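Side-chain contacts in predicted ATPase involved in replication control, Cdc46/Mcm family (Methanopyrus kandleri AV19, PDB 3F8T), which probably binds ATP and single-stranded DNA as an MCM-family homolog, the helicase family that unwinds DNA for replication: residues N236-H241 against H462-L467; A218-K223 against A479-D484; E109-M114 against G165-A170. The protein carries 2 engineered substitutions. All coordinates share one frame; numbering follows the deposited sequence.

Interaction 1. Residues N236-H241 against H462-L467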
ATOM      1  N   ASN A 236      -9.407   7.099   5.555  1.00 41.35           N
ATOM      2  CA  ASN A 236      -8.482   7.935   6.317  1.00 41.06           C
ATOM      3  C   ASN A 236      -8.535   7.757   7.835  1.00 40.31           C
ATOM      4  O   ASN A 236      -7.500   7.613   8.499  1.00 40.98           O
ATOM      5  CB  ASN A 236      -8.698   9.407   5.905  1.00 41.90           C
ATOM      6  CG  ASN A 236      -8.329  10.396   7.001  1.00 42.95           C
ATOM      7  OD1 ASN A 236      -7.199  10.415   7.496  1.00 44.33           O
ATOM      8  ND2 ASN A 236      -9.289  11.239   7.373  1.00 45.41           N
ATOM      9  N   SER A 237      -9.748   7.739   8.367  1.00 38.76           N
ATOM     10  CA  SER A 237      -9.977   7.725   9.803  1.00 36.96           C
ATOM     11  C   SER A 237      -9.750   6.353  10.467  1.00 35.09           C
ATOM     12  O   SER A 237      -9.938   6.238  11.674  1.00 35.62           O
ATOM     13  CB  SER A 237     -11.413   8.189  10.065  1.00 37.22           C
ATOM     14  OG  SER A 237     -12.319   7.374   9.328  1.00 37.99           O
ATOM     15  N   GLU A 238      -9.340   5.341   9.690  1.00 32.49           N
ATOM     16  CA  GLU A 238      -9.250   3.930  10.150  1.00 30.19           C
ATOM     17  C   GLU A 238      -7.887   3.513  10.685  1.00 27.33           C
ATOM     18  O   GLU A 238      -7.788   2.588  11.505  1.00 26.18           O
ATOM     19  CB  GLU A 238      -9.541   2.966   8.996  1.00 31.11           C
ATOM     20  CG  GLU A 238     -10.870   3.155   8.330  1.00 34.50           C
ATOM     21  CD  GLU A 238     -11.980   2.728   9.223  1.00 38.39           C
ATOM     22  OE1 GLU A 238     -12.184   1.506   9.335  1.00 38.98           O
ATOM     23  OE2 GLU A 238     -12.621   3.613   9.839  1.00 41.24           O
ATOM     24  N   ARG A 239      -6.847   4.164  10.171  1.00 23.95           N
ATOM     25  CA  ARG A 239      -5.477   3.723  10.379  1.00 21.52           C
ATOM     26  C   ARG A 239      -4.998   4.059  11.791  1.00 20.00           C
ATOM     27  O   ARG A 239      -5.303   5.141  12.303  1.00 19.16           O
ATOM     28  CB  ARG A 239      -4.577   4.373   9.323  1.00 22.14           C
ATOM     29  CG  ARG A 239      -4.902   3.886   7.900  1.00 22.75           C
ATOM     30  CD  ARG A 239      -3.993   4.508   6.862  1.00 26.13           C
ATOM     31  NE  ARG A 239      -4.180   5.951   6.732  1.00 25.22           N
ATOM     32  CZ  ARG A 239      -5.151   6.523   6.025  1.00 28.17           C
ATOM     33  NH1 ARG A 239      -6.063   5.787   5.372  1.00 27.41           N
ATOM     34  NH2 ARG A 239      -5.214   7.839   5.973  1.00 28.94           N
ATOM     35  N   LEU A 240      -4.244   3.136  12.393  1.00 17.53           N
ATOM     36  CA  LEU A 240      -3.716   3.300  13.745  1.00 16.54           C
ATOM     37  C   LEU A 240      -2.250   3.664  13.723  1.00 15.78           C
ATOM     38  O   LEU A 240      -1.476   3.115  12.935  1.00 15.61           O
ATOM     39  CB  LEU A 240      -3.897   2.022  14.578  1.00 16.08           C
ATOM     40  CG  LEU A 240      -5.310   1.702  15.085  1.00 17.81           C
ATOM     41  CD1 LEU A 240      -5.488   0.209  15.239  1.00 19.76           C
ATOM     42  CD2 LEU A 240      -5.565   2.403  16.398  1.00 17.95           C
ATOM     43  N   HIS A 241      -1.867   4.572  14.617  1.00 15.16           N
ATOM     44  CA  HIS A 241      -0.474   5.002  14.750  1.00 14.66           C
ATOM     45  C   HIS A 241       0.021   4.664  16.140  1.00 15.30           C
ATOM     46  O   HIS A 241      -0.649   4.964  17.139  1.00 15.97           O
ATOM     47  CB  HIS A 241      -0.356   6.497  14.458  1.00 14.74           C
ATOM     48  CG  HIS A 241      -1.024   6.904  13.172  1.00 15.06           C
ATOM     49  ND1 HIS A 241      -0.620   6.420  11.946  1.00 16.43           N
ATOM     50  CD2 HIS A 241      -2.081   7.713  12.926  1.00 16.50           C
ATOM     51  CE1 HIS A 241      -1.389   6.927  10.997  1.00 15.86           C
ATOM     52  NE2 HIS A 241      -2.290   7.708  11.564  1.00 14.14           N
ATOM     53  N   HIS A 462      -9.915  -5.184  15.065  1.00 17.51           N
ATOM     54  CA  HIS A 462     -10.157  -6.516  15.584  1.00 17.39           C
ATOM     55  C   HIS A 462     -11.297  -7.214  14.812  1.00 17.88           C
ATOM     56  O   HIS A 462     -11.247  -8.423  14.580  1.00 16.99           O
ATOM     57  CB  HIS A 462     -10.419  -6.523  17.089  1.00 17.26           C
ATOM     58  CG  HIS A 462     -10.541  -7.905  17.650  1.00 18.57           C
ATOM     59  ND1 HIS A 462      -9.467  -8.766  17.740  1.00 19.97           N
ATOM     60  CD2 HIS A 462     -11.617  -8.599  18.086  1.00 17.95           C
ATOM     61  CE1 HIS A 462      -9.870  -9.923  18.239  1.00 18.12           C
ATOM     62  NE2 HIS A 462     -11.170  -9.849  18.455  1.00 21.93           N
ATOM     63  N   ALA A 463     -12.313  -6.454  14.401  1.00 18.00           N
ATOM     64  CA  ALA A 463     -13.389  -7.043  13.588  1.00 18.92           C
ATOM     65  C   ALA A 463     -12.831  -7.529  12.237  1.00 19.00           C
ATOM     66  O   ALA A 463     -13.188  -8.615  11.766  1.00 19.80           O
ATOM     67  CB  ALA A 463     -14.550  -6.052  13.403  1.00 18.65           C
ATOM     68  N   ARG A 464     -11.935  -6.756  11.620  1.00 18.91           N
ATOM     69  CA  ARG A 464     -11.258  -7.239  10.396  1.00 20.43           C
ATOM     70  C   ARG A 464     -10.505  -8.550  10.643  1.00 20.32           C
ATOM     71  O   ARG A 464     -10.501  -9.461   9.797  1.00 19.89           O
ATOM     72  CB  ARG A 464     -10.305  -6.172   9.823  1.00 20.01           C
ATOM     73  CG  ARG A 464     -11.051  -4.933   9.337  1.00 21.87           C
ATOM     74  CD  ARG A 464     -10.210  -3.979   8.481  1.00 22.20           C
ATOM     75  NE  ARG A 464      -9.576  -3.038   9.375  1.00 33.75           N
ATOM     76  CZ  ARG A 464     -10.006  -1.821   9.642  1.00 30.60           C
ATOM     77  NH1 ARG A 464     -11.065  -1.299   9.034  1.00 33.64           N
ATOM     78  NH2 ARG A 464      -9.328  -1.109  10.504  1.00 35.49           N
ATOM     79  N   MET A 465      -9.877  -8.645  11.818  1.00 21.32           N
ATOM     80  CA  MET A 465      -9.104  -9.824  12.215  1.00 22.23           C
ATOM     81  C   MET A 465      -9.975 -11.072  12.367  1.00 22.71           C
ATOM     82  O   MET A 465      -9.470 -12.206  12.293  1.00 23.15           O
ATOM     83  CB  MET A 465      -8.406  -9.528  13.537  1.00 22.79           C
ATOM     84  CG  MET A 465      -7.173 -10.321  13.813  1.00 24.92           C
ATOM     85  SD  MET A 465      -6.470  -9.675  15.353  1.00 23.43           S
ATOM     86  CE  MET A 465      -5.172  -8.623  14.776  1.00 22.87           C
ATOM     87  N   ARG A 466     -11.271 -10.858  12.601  1.00 22.23           N
ATOM     88  CA  ARG A 466     -12.255 -11.940  12.705  1.00 22.78           C
ATOM     89  C   ARG A 466     -12.965 -12.140  11.373  1.00 22.26           C
ATOM     90  O   ARG A 466     -13.961 -12.882  11.301  1.00 22.13           O
ATOM     91  CB  ARG A 466     -13.325 -11.592  13.754  1.00 23.23           C
ATOM     92  CG  ARG A 466     -12.881 -11.541  15.196  1.00 24.27           C
ATOM     93  CD  ARG A 466     -14.089 -11.419  16.139  1.00 24.48           C
ATOM     94  NE  ARG A 466     -14.843 -10.175  15.938  1.00 25.43           N
ATOM     95  CZ  ARG A 466     -15.997 -10.087  15.278  1.00 26.61           C
ATOM     96  NH1 ARG A 466     -16.563 -11.173  14.763  1.00 25.49           N
ATOM     97  NH2 ARG A 466     -16.591  -8.910  15.134  1.00 24.73           N
ATOM     98  N   LEU A 467     -12.460 -11.473  10.334  1.00 21.60           N
ATOM     99  CA  LEU A 467     -13.069 -11.448   9.002  1.00 22.36           C
ATOM    100  C   LEU A 467     -14.529 -11.000   9.070  1.00 22.48           C
ATOM    101  O   LEU A 467     -15.403 -11.574   8.414  1.00 23.20           O
ATOM    102  CB  LEU A 467     -12.945 -12.828   8.309  1.00 21.34           C
ATOM    103  CG  LEU A 467     -11.546 -13.426   8.121  1.00 20.95           C
ATOM    104  CD1 LEU A 467     -11.666 -14.799   7.458  1.00 18.32           C
ATOM    105  CD2 LEU A 467     -10.657 -12.506   7.270  1.00 20.09           C
TER

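Interaction 2. Residues A218-K223 against A479-D484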
ATOM      1  N   ALA A 218       5.705  -8.926  26.692  1.00 35.37           N
ATOM      2  CA  ALA A 218       5.367  -8.094  25.525  1.00 35.17           C
ATOM      3  C   ALA A 218       3.973  -8.360  24.919  1.00 34.91           C
ATOM      4  O   ALA A 218       3.742  -8.064  23.746  1.00 34.28           O
ATOM      5  CB  ALA A 218       6.460  -8.210  24.445  1.00 35.04           C
ATOM      6  N   GLU A 219       3.059  -8.908  25.725  1.00 34.75           N
ATOM      7  CA  GLU A 219       1.700  -9.286  25.288  1.00 34.40           C
ATOM      8  C   GLU A 219       0.848  -8.138  24.732  1.00 32.87           C
ATOM      9  O   GLU A 219       0.329  -8.230  23.625  1.00 32.14           O
ATOM     10  CB  GLU A 219       0.949  -9.964  26.437  1.00 35.41           C
ATOM     11  CG  GLU A 219      -0.522 -10.277  26.156  1.00 38.53           C
ATOM     12  CD  GLU A 219      -0.728 -11.334  25.075  1.00 42.56           C
ATOM     13  OE1 GLU A 219      -0.437 -11.067  23.880  1.00 44.19           O
ATOM     14  OE2 GLU A 219      -1.210 -12.435  25.416  1.00 43.71           O
ATOM     15  N   GLU A 220       0.700  -7.075  25.519  1.00 31.37           N
ATOM     16  CA  GLU A 220      -0.060  -5.893  25.122  1.00 30.19           C
ATOM     17  C   GLU A 220       0.569  -5.215  23.914  1.00 27.92           C
ATOM     18  O   GLU A 220      -0.132  -4.782  23.000  1.00 26.88           O
ATOM     19  CB  GLU A 220      -0.135  -4.913  26.286  1.00 30.93           C
ATOM     20  CG  GLU A 220      -0.724  -5.550  27.534  1.00 35.31           C
ATOM     21  CD  GLU A 220      -2.163  -5.922  27.312  1.00 39.85           C
ATOM     22  OE1 GLU A 220      -2.947  -5.010  26.984  1.00 42.58           O
ATOM     23  OE2 GLU A 220      -2.504  -7.121  27.444  1.00 43.01           O
ATOM     24  N   VAL A 221       1.895  -5.131  23.922  1.00 25.70           N
ATOM     25  CA  VAL A 221       2.631  -4.532  22.824  1.00 23.85           C
ATOM     26  C   VAL A 221       2.318  -5.302  21.532  1.00 22.67           C
ATOM     27  O   VAL A 221       1.950  -4.692  20.524  1.00 21.96           O
ATOM     28  CB  VAL A 221       4.147  -4.495  23.112  1.00 24.43           C
ATOM     29  CG1 VAL A 221       4.906  -4.016  21.897  1.00 25.86           C
ATOM     30  CG2 VAL A 221       4.427  -3.599  24.328  1.00 25.24           C
ATOM     31  N   GLY A 222       2.447  -6.631  21.575  1.00 20.97           N
ATOM     32  CA  GLY A 222       2.111  -7.485  20.416  1.00 19.73           C
ATOM     33  C   GLY A 222       0.689  -7.259  19.918  1.00 19.26           C
ATOM     34  O   GLY A 222       0.450  -7.208  18.706  1.00 18.84           O
ATOM     35  N   LYS A 223      -0.263  -7.148  20.844  1.00 18.85           N
ATOM     36  CA  LYS A 223      -1.674  -6.954  20.471  1.00 18.92           C
ATOM     37  C   LYS A 223      -1.871  -5.614  19.774  1.00 18.28           C
ATOM     38  O   LYS A 223      -2.557  -5.530  18.774  1.00 17.75           O
ATOM     39  CB  LYS A 223      -2.577  -7.062  21.697  1.00 18.98           C
ATOM     40  CG  LYS A 223      -2.695  -8.499  22.264  1.00 19.25           C
ATOM     41  CD  LYS A 223      -3.598  -8.477  23.468  1.00 21.21           C
ATOM     42  CE  LYS A 223      -3.818  -9.902  23.983  1.00 25.17           C
ATOM     43  NZ  LYS A 223      -4.548  -9.848  25.286  1.00 24.34           N
ATOM     44  N   ALA A 479     -10.231  -3.495  22.389  1.00 19.68           N
ATOM     45  CA  ALA A 479      -9.726  -2.150  22.078  1.00 19.17           C
ATOM     46  C   ALA A 479      -9.565  -1.265  23.339  1.00 19.81           C
ATOM     47  O   ALA A 479      -8.513  -0.648  23.561  1.00 18.86           O
ATOM     48  CB  ALA A 479     -10.656  -1.492  21.079  1.00 18.90           C
ATOM     49  N   ALA A 480     -10.606  -1.223  24.164  1.00 20.00           N
ATOM     50  CA  ALA A 480     -10.610  -0.390  25.366  1.00 20.15           C
ATOM     51  C   ALA A 480      -9.550  -0.825  26.366  1.00 21.07           C
ATOM     52  O   ALA A 480      -8.912   0.021  26.989  1.00 21.10           O
ATOM     53  CB  ALA A 480     -11.990  -0.429  26.026  1.00 20.75           C
ATOM     54  N   GLU A 481      -9.355  -2.135  26.518  1.00 21.42           N
ATOM     55  CA  GLU A 481      -8.303  -2.660  27.405  1.00 22.86           C
ATOM     56  C   GLU A 481      -6.922  -2.169  26.971  1.00 22.42           C
ATOM     57  O   GLU A 481      -6.091  -1.826  27.805  1.00 22.93           O
ATOM     58  CB  GLU A 481      -8.338  -4.190  27.435  1.00 23.82           C
ATOM     59  CG  GLU A 481      -7.508  -4.831  28.556  1.00 28.95           C
ATOM     60  CD  GLU A 481      -6.054  -5.119  28.174  1.00 34.10           C
ATOM     61  OE1 GLU A 481      -5.776  -5.492  27.003  1.00 37.33           O
ATOM     62  OE2 GLU A 481      -5.182  -4.984  29.064  1.00 35.67           O
ATOM     63  N   LEU A 482      -6.680  -2.112  25.663  1.00 21.56           N
ATOM     64  CA  LEU A 482      -5.387  -1.613  25.165  1.00 21.03           C
ATOM     65  C   LEU A 482      -5.197  -0.127  25.372  1.00 20.77           C
ATOM     66  O   LEU A 482      -4.104   0.305  25.729  1.00 20.57           O
ATOM     67  CB  LEU A 482      -5.201  -1.947  23.682  1.00 20.91           C
ATOM     68  CG  LEU A 482      -5.105  -3.441  23.357  1.00 21.52           C
ATOM     69  CD1 LEU A 482      -5.139  -3.641  21.845  1.00 24.21           C
ATOM     70  CD2 LEU A 482      -3.881  -4.126  23.973  1.00 22.15           C
ATOM     71  N   VAL A 483      -6.248   0.665  25.140  1.00 20.84           N
ATOM     72  CA  VAL A 483      -6.156   2.109  25.360  1.00 21.48           C
ATOM     73  C   VAL A 483      -5.946   2.371  26.855  1.00 22.20           C
ATOM     74  O   VAL A 483      -5.053   3.137  27.233  1.00 22.27           O
ATOM     75  CB  VAL A 483      -7.380   2.897  24.780  1.00 21.55           C
ATOM     76  CG1 VAL A 483      -7.325   4.387  25.185  1.00 22.49           C
ATOM     77  CG2 VAL A 483      -7.409   2.792  23.263  1.00 20.89           C
ATOM     78  N   ASP A 484      -6.735   1.701  27.692  1.00 22.40           N
ATOM     79  CA  ASP A 484      -6.573   1.794  29.158  1.00 23.81           C
ATOM     80  C   ASP A 484      -5.168   1.419  29.643  1.00 23.78           C
ATOM     81  O   ASP A 484      -4.586   2.103  30.507  1.00 23.49           O
ATOM     82  CB  ASP A 484      -7.606   0.926  29.869  1.00 23.11           C
ATOM     83  CG  ASP A 484      -8.982   1.548  29.872  1.00 24.86           C
ATOM     84  OD1 ASP A 484      -9.094   2.782  29.721  1.00 27.86           O
ATOM     85  OD2 ASP A 484      -9.958   0.794  30.018  1.00 29.63           O
TER

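Interaction 3. Residues E109-M114 against G165-A170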
ATOM      1  N   GLU A 109       9.440  -9.980 -13.623  1.00 33.66           N
ATOM      2  CA  GLU A 109      10.310  -9.544 -12.545  1.00 35.27           C
ATOM      3  C   GLU A 109      11.648  -8.986 -13.028  1.00 35.06           C
ATOM      4  O   GLU A 109      12.305  -8.241 -12.295  1.00 35.19           O
ATOM      5  CB  GLU A 109      10.508 -10.691 -11.547  1.00 35.56           C
ATOM      6  CG  GLU A 109       9.211 -11.106 -10.859  1.00 37.85           C
ATOM      7  CD  GLU A 109       9.418 -12.141  -9.765  1.00 38.33           C
ATOM      8  OE1 GLU A 109      10.555 -12.248  -9.250  1.00 42.42           O
ATOM      9  OE2 GLU A 109       8.436 -12.839  -9.420  1.00 42.61           O
ATOM     10  N   ARG A 110      12.045  -9.351 -14.252  1.00 34.93           N
ATOM     11  CA  ARG A 110      13.288  -8.876 -14.874  1.00 35.42           C
ATOM     12  C   ARG A 110      13.043  -8.538 -16.344  1.00 34.75           C
ATOM     13  O   ARG A 110      12.929  -9.435 -17.162  1.00 34.64           O
ATOM     14  CB  ARG A 110      14.406  -9.934 -14.767  1.00 35.80           C
ATOM     15  CG  ARG A 110      14.968 -10.138 -13.365  1.00 38.75           C
ATOM     16  CD  ARG A 110      15.476  -8.830 -12.771  1.00 43.07           C
ATOM     17  NE  ARG A 110      15.628  -8.923 -11.320  1.00 47.06           N
ATOM     18  CZ  ARG A 110      16.778  -9.181 -10.708  1.00 48.34           C
ATOM     19  NH1 ARG A 110      17.886  -9.356 -11.421  1.00 50.90           N
ATOM     20  NH2 ARG A 110      16.825  -9.258  -9.387  1.00 48.96           N
ATOM     21  N   ILE A 111      12.966  -7.252 -16.682  1.00 34.66           N
ATOM     22  CA  ILE A 111      12.515  -6.854 -18.035  1.00 34.42           C
ATOM     23  C   ILE A 111      13.578  -6.923 -19.146  1.00 34.59           C
ATOM     24  O   ILE A 111      13.246  -7.079 -20.319  1.00 33.76           O
ATOM     25  CB  ILE A 111      11.840  -5.449 -18.073  1.00 34.68           C
ATOM     26  CG1 ILE A 111      12.862  -4.329 -17.833  1.00 35.19           C
ATOM     27  CG2 ILE A 111      10.668  -5.371 -17.080  1.00 34.69           C
ATOM     28  CD1 ILE A 111      12.619  -3.083 -18.709  1.00 36.43           C
ATOM     29  N   ARG A 112      14.850  -6.795 -18.786  1.00 34.94           N
ATOM     30  CA  ARG A 112      15.909  -6.682 -19.807  1.00 35.56           C
ATOM     31  C   ARG A 112      15.979  -7.882 -20.770  1.00 35.30           C
ATOM     32  O   ARG A 112      16.104  -7.688 -21.982  1.00 35.58           O
ATOM     33  CB  ARG A 112      17.270  -6.405 -19.143  1.00 36.04           C
ATOM     34  CG  ARG A 112      18.356  -5.918 -20.093  1.00 38.42           C
ATOM     35  CD  ARG A 112      19.510  -5.290 -19.327  1.00 42.48           C
ATOM     36  NE  ARG A 112      20.691  -5.108 -20.168  1.00 45.59           N
ATOM     37  CZ  ARG A 112      21.674  -4.243 -19.919  1.00 47.57           C
ATOM     38  NH1 ARG A 112      21.627  -3.446 -18.856  1.00 47.85           N
ATOM     39  NH2 ARG A 112      22.706  -4.160 -20.749  1.00 47.77           N
ATOM     40  N   PRO A 113      15.891  -9.123 -20.249  1.00 35.11           N
ATOM     41  CA  PRO A 113      15.932 -10.268 -21.165  1.00 35.04           C
ATOM     42  C   PRO A 113      14.724 -10.332 -22.091  1.00 34.54           C
ATOM     43  O   PRO A 113      14.758 -11.073 -23.080  1.00 34.91           O
ATOM     44  CB  PRO A 113      15.918 -11.479 -20.223  1.00 34.71           C
ATOM     45  CG  PRO A 113      16.383 -10.943 -18.902  1.00 35.78           C
ATOM     46  CD  PRO A 113      15.791  -9.571 -18.849  1.00 35.39           C
ATOM     47  N   MET A 114      13.678  -9.560 -21.775  1.00 33.29           N
ATOM     48  CA  MET A 114      12.446  -9.543 -22.569  1.00 32.51           C
ATOM     49  C   MET A 114      12.451  -8.482 -23.670  1.00 31.46           C
ATOM     50  O   MET A 114      11.383  -8.087 -24.140  1.00 30.40           O
ATOM     51  CB  MET A 114      11.199  -9.343 -21.680  1.00 32.73           C
ATOM     52  CG  MET A 114      10.988 -10.383 -20.579  1.00 34.17           C
ATOM     53  SD  MET A 114      10.815 -12.062 -21.182  1.00 41.30           S
ATOM     54  CE  MET A 114       9.204 -12.000 -21.963  1.00 38.30           C
ATOM     55  N   GLY A 165       3.018  -3.120 -21.964  1.00 20.98           N
ATOM     56  CA  GLY A 165       3.872  -2.416 -22.894  1.00 20.59           C
ATOM     57  C   GLY A 165       4.812  -3.309 -23.662  1.00 20.34           C
ATOM     58  O   GLY A 165       4.825  -4.512 -23.485  1.00 20.31           O
ATOM     59  N   ILE A 166       5.620  -2.690 -24.509  1.00 20.58           N
ATOM     60  CA  ILE A 166       6.642  -3.412 -25.244  1.00 21.33           C
ATOM     61  C   ILE A 166       8.034  -2.921 -24.771  1.00 21.81           C
ATOM     62  O   ILE A 166       8.279  -1.720 -24.681  1.00 22.20           O
ATOM     63  CB  ILE A 166       6.446  -3.260 -26.773  1.00 21.52           C
ATOM     64  CG1 ILE A 166       5.141  -3.967 -27.214  1.00 20.86           C
ATOM     65  CG2 ILE A 166       7.621  -3.894 -27.515  1.00 21.03           C
ATOM     66  CD1 ILE A 166       4.668  -3.570 -28.624  1.00 22.46           C
ATOM     67  N   VAL A 167       8.913  -3.861 -24.450  1.00 22.53           N
ATOM     68  CA  VAL A 167      10.251  -3.546 -23.943  1.00 24.40           C
ATOM     69  C   VAL A 167      11.142  -3.122 -25.104  1.00 25.50           C
ATOM     70  O   VAL A 167      11.211  -3.816 -26.113  1.00 25.56           O
ATOM     71  CB  VAL A 167      10.890  -4.766 -23.251  1.00 23.99           C
ATOM     72  CG1 VAL A 167      12.296  -4.432 -22.707  1.00 25.08           C
ATOM     73  CG2 VAL A 167      10.001  -5.274 -22.142  1.00 25.26           C
ATOM     74  N   ARG A 168      11.800  -1.972 -24.964  1.00 27.16           N
ATOM     75  CA  ARG A 168      12.773  -1.508 -25.938  1.00 29.02           C
ATOM     76  C   ARG A 168      13.994  -0.964 -25.208  1.00 30.15           C
ATOM     77  O   ARG A 168      13.931   0.102 -24.579  1.00 29.97           O
ATOM     78  CB  ARG A 168      12.162  -0.442 -26.855  1.00 29.63           C
ATOM     79  CG  ARG A 168      11.056  -0.986 -27.752  1.00 31.68           C
ATOM     80  CD  ARG A 168      10.710  -0.039 -28.884  1.00 35.90           C
ATOM     81  NE  ARG A 168       9.733  -0.630 -29.803  1.00 36.57           N
ATOM     82  CZ  ARG A 168       8.411  -0.606 -29.622  1.00 38.48           C
ATOM     83  NH1 ARG A 168       7.880  -0.042 -28.534  1.00 37.53           N
ATOM     84  NH2 ARG A 168       7.616  -1.169 -30.526  1.00 37.75           N
ATOM     85  N   SER A 169      15.087  -1.724 -25.273  1.00 31.60           N
ATOM     86  CA  SER A 169      16.361  -1.384 -24.625  1.00 33.43           C
ATOM     87  C   SER A 169      16.195  -0.961 -23.163  1.00 33.81           C
ATOM     88  O   SER A 169      16.407   0.206 -22.808  1.00 34.81           O
ATOM     89  CB  SER A 169      17.122  -0.325 -25.431  1.00 33.67           C
ATOM     90  OG  SER A 169      17.362  -0.779 -26.758  1.00 36.03           O
ATOM     91  N   ALA A 170      15.804  -1.923 -22.331  1.00 33.70           N
ATOM     92  CA  ALA A 170      15.665  -1.724 -20.884  1.00 33.70           C
ATOM     93  C   ALA A 170      14.664  -0.637 -20.472  1.00 32.96           C
ATOM     94  O   ALA A 170      14.685  -0.185 -19.320  1.00 34.29           O
ATOM     95  CB  ALA A 170      17.051  -1.485 -20.219  1.00 33.81           C
TER
HETATM   96  O   HOH W   1      15.810  -4.705 -23.020  1.00 42.29           O

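Interaction 1. Residues N236-H241 against H462-L467
Glu-238 and Arg-464 meet through a single salt bridge, thrown across two backbones that stay well apart, their CA atoms 11.4 Å from each other. Arg-464 NH1 donates to Glu-238 OE1 over 3.0 Å, and the bond is nearly straight, with an N-H...O angle of 168°. OE1 lies at the edge of the guanidinium, almost in its plane, and receives the proton on its anti lone pair, the one turned away from OE2. The carboxylate and guanidinium planes stand 78° apart and only NH1 is close enough to bond; Arg-464 NH2 stays 4.0 Å from Glu-238 OE1. The torsions explain the shape. Glu-238 folds back at chi2, which turns its carboxylate to the side, whereas Arg-464 runs out extended through chi2 and then bends at chi3 (-89°) to swing the guanidinium into place. OE2, left over from this bridge, is taken by Lys-460 in a second salt bridge, so both carboxylate oxygens face a positive charge. The arginine is likewise held from more than one direction: its NE gives a hydrogen bond to the carbonyl O of Phe-230, which should limit rotation of the group. Both residues are buried, and a leucine in place of Arg-464 would probably leave Glu-238 OE1 and the Phe-230 carbonyl without their donors inside the protein. Arg-464 sits near the C-terminal end of helix 449-465, which closes in a Schellman motif at Leu-467. His-462 packs on helix 473-489 and Met-465 on helix 219-229. Glu-238 lies in the loop between that last helix and strand 242-245, so the bridge ties the P-loop domain to a helix of the AAA-lid region.

Interaction 2. Residues A218-K223 against A479-D484
Glu-220 reaches from helix 219-223 toward Glu-481 and Leu-482 on helix 479-484, and its path can be followed atom by atom. CB points past the other helix; on that helix its nearest atom is the CD2 methyl of Leu-482, and loosely. CG lies farther from that methyl; the chain then bends at chi2 (-66°), which carries the carboxylate over to the partner helix. CD comes 3.6 Å from Glu-481 OE2. At the tip, OE1 does most of the touching: it rests 3.3 Å from Leu-482 CD2 and 2.9 Å from Glu-481 OE1, with OE2 of that same glutamate nearly as close. OE2 of Glu-220 lies farther back, Glu-481 OE1 being its nearest atom on that helix at 3.7 Å. None of these oxygen pairs is a hydrogen bond, for both partners are acceptors. The side chains arrive from opposite directions, and OE1 of Glu-220 sits in front of the two oxygens of Glu-481 with the carboxylate planes 83° apart. Two negative charges this close would be expected to repel, and probably make the pair more ready to take up a proton. Lys-223, extended beyond CG, may ease the charge, its NZ standing 4.8 Å from Glu-481 OE1, short of a salt bridge. Beside the acids lies a small apolar contact in which Leu-482 CD2 meets Lys-223 CB at 3.9 Å. The axes of the two short helical segments pass 10.6 Å apart at 122°, so this is thin packing with long side chains bridging the gap. Lys-223 also touches Leu-205 and Ala-209 of helix 204-212, while Ala-479 and Val-483 pack on helix 449-465. Such helix-on-helix contact between the ATPase core and its C-terminal helical lid belongs to the AAA+ architecture, here joining the P-loop and AAA-lid regions.

Interaction 3. Residues E109-M114 against G165-A170
Met-114 and Val-167 bring the two backbones nearest, with CA atoms 6.5 Å apart, where a loop carrying a short 3-10 turn at 112-113 lies beside the end of strand 160-168. That turn is tied by Met-114 N to Ile-111 O, and the two carbonyls of Ile-111 and Met-114 come against the valine. Val-167 has its CB directed at the loop: CB sits 3.5 Å from Met-114 O, while its CG1 methyl, anti to the backbone N (chi1 180°), reaches Ile-111 O at 3.7 Å. The CG2 methyl touches Met-114 CB at 4.3 Å, although the sulfur end of that methionine leads off elsewhere. Ile-111 contributes its far tip. Its CG1 is wedged between the backbone N and the carbonyl carbon (chi1 70°), and from there CD1 bridges two partners, 4.2 Å from Val-167 CG1 and 3.6 Å from Ala-170 O. Ser-169 and Ala-170, both with positive phi, form the tight link from strand 160-168 to strand 171-174, which folds back antiparallel. One water joins the segments at this turn, accepting from Ala-170 N at 2.9 Å and donating to Arg-112 O at 3.2 Å. Around the contact, Ile-111 also packs on Ile-119 and Ile-121 of strand 118-130, and Ser-169 N is bonded to Asp-115 OD1 in the next stretch of the loop. Across the two segments themselves there is van der Waals contact, carbons resting on carbonyl oxygens and on one another, with one bridging water and no direct hydrogen bond. The directional bonding comes just beyond them, from the Val-167 backbone to Gly-116 and Ala-117, all within the OB-fold region.

In the fold
Interactions 1 and 2 form a neighbouring pair: their centres lie 14 Å apart and their nearest atoms about 6 Å, without touching. Both join the P-loop domain to the AAA-lid region, and along the chain the segments of interaction 1 fall between those of interaction 2. Helix 219-229 begins at interaction 2 and runs toward the loop of interaction 1, which leads into strand 242-245 of the parallel ATPase sheet. Interaction 3 closes earlier in the chain, in the OB-fold region on the opposite side of the chain's centre, 39 Å from interaction 1 and 48 Å from interaction 2, measured between centres. It is thus a separate piece of packing.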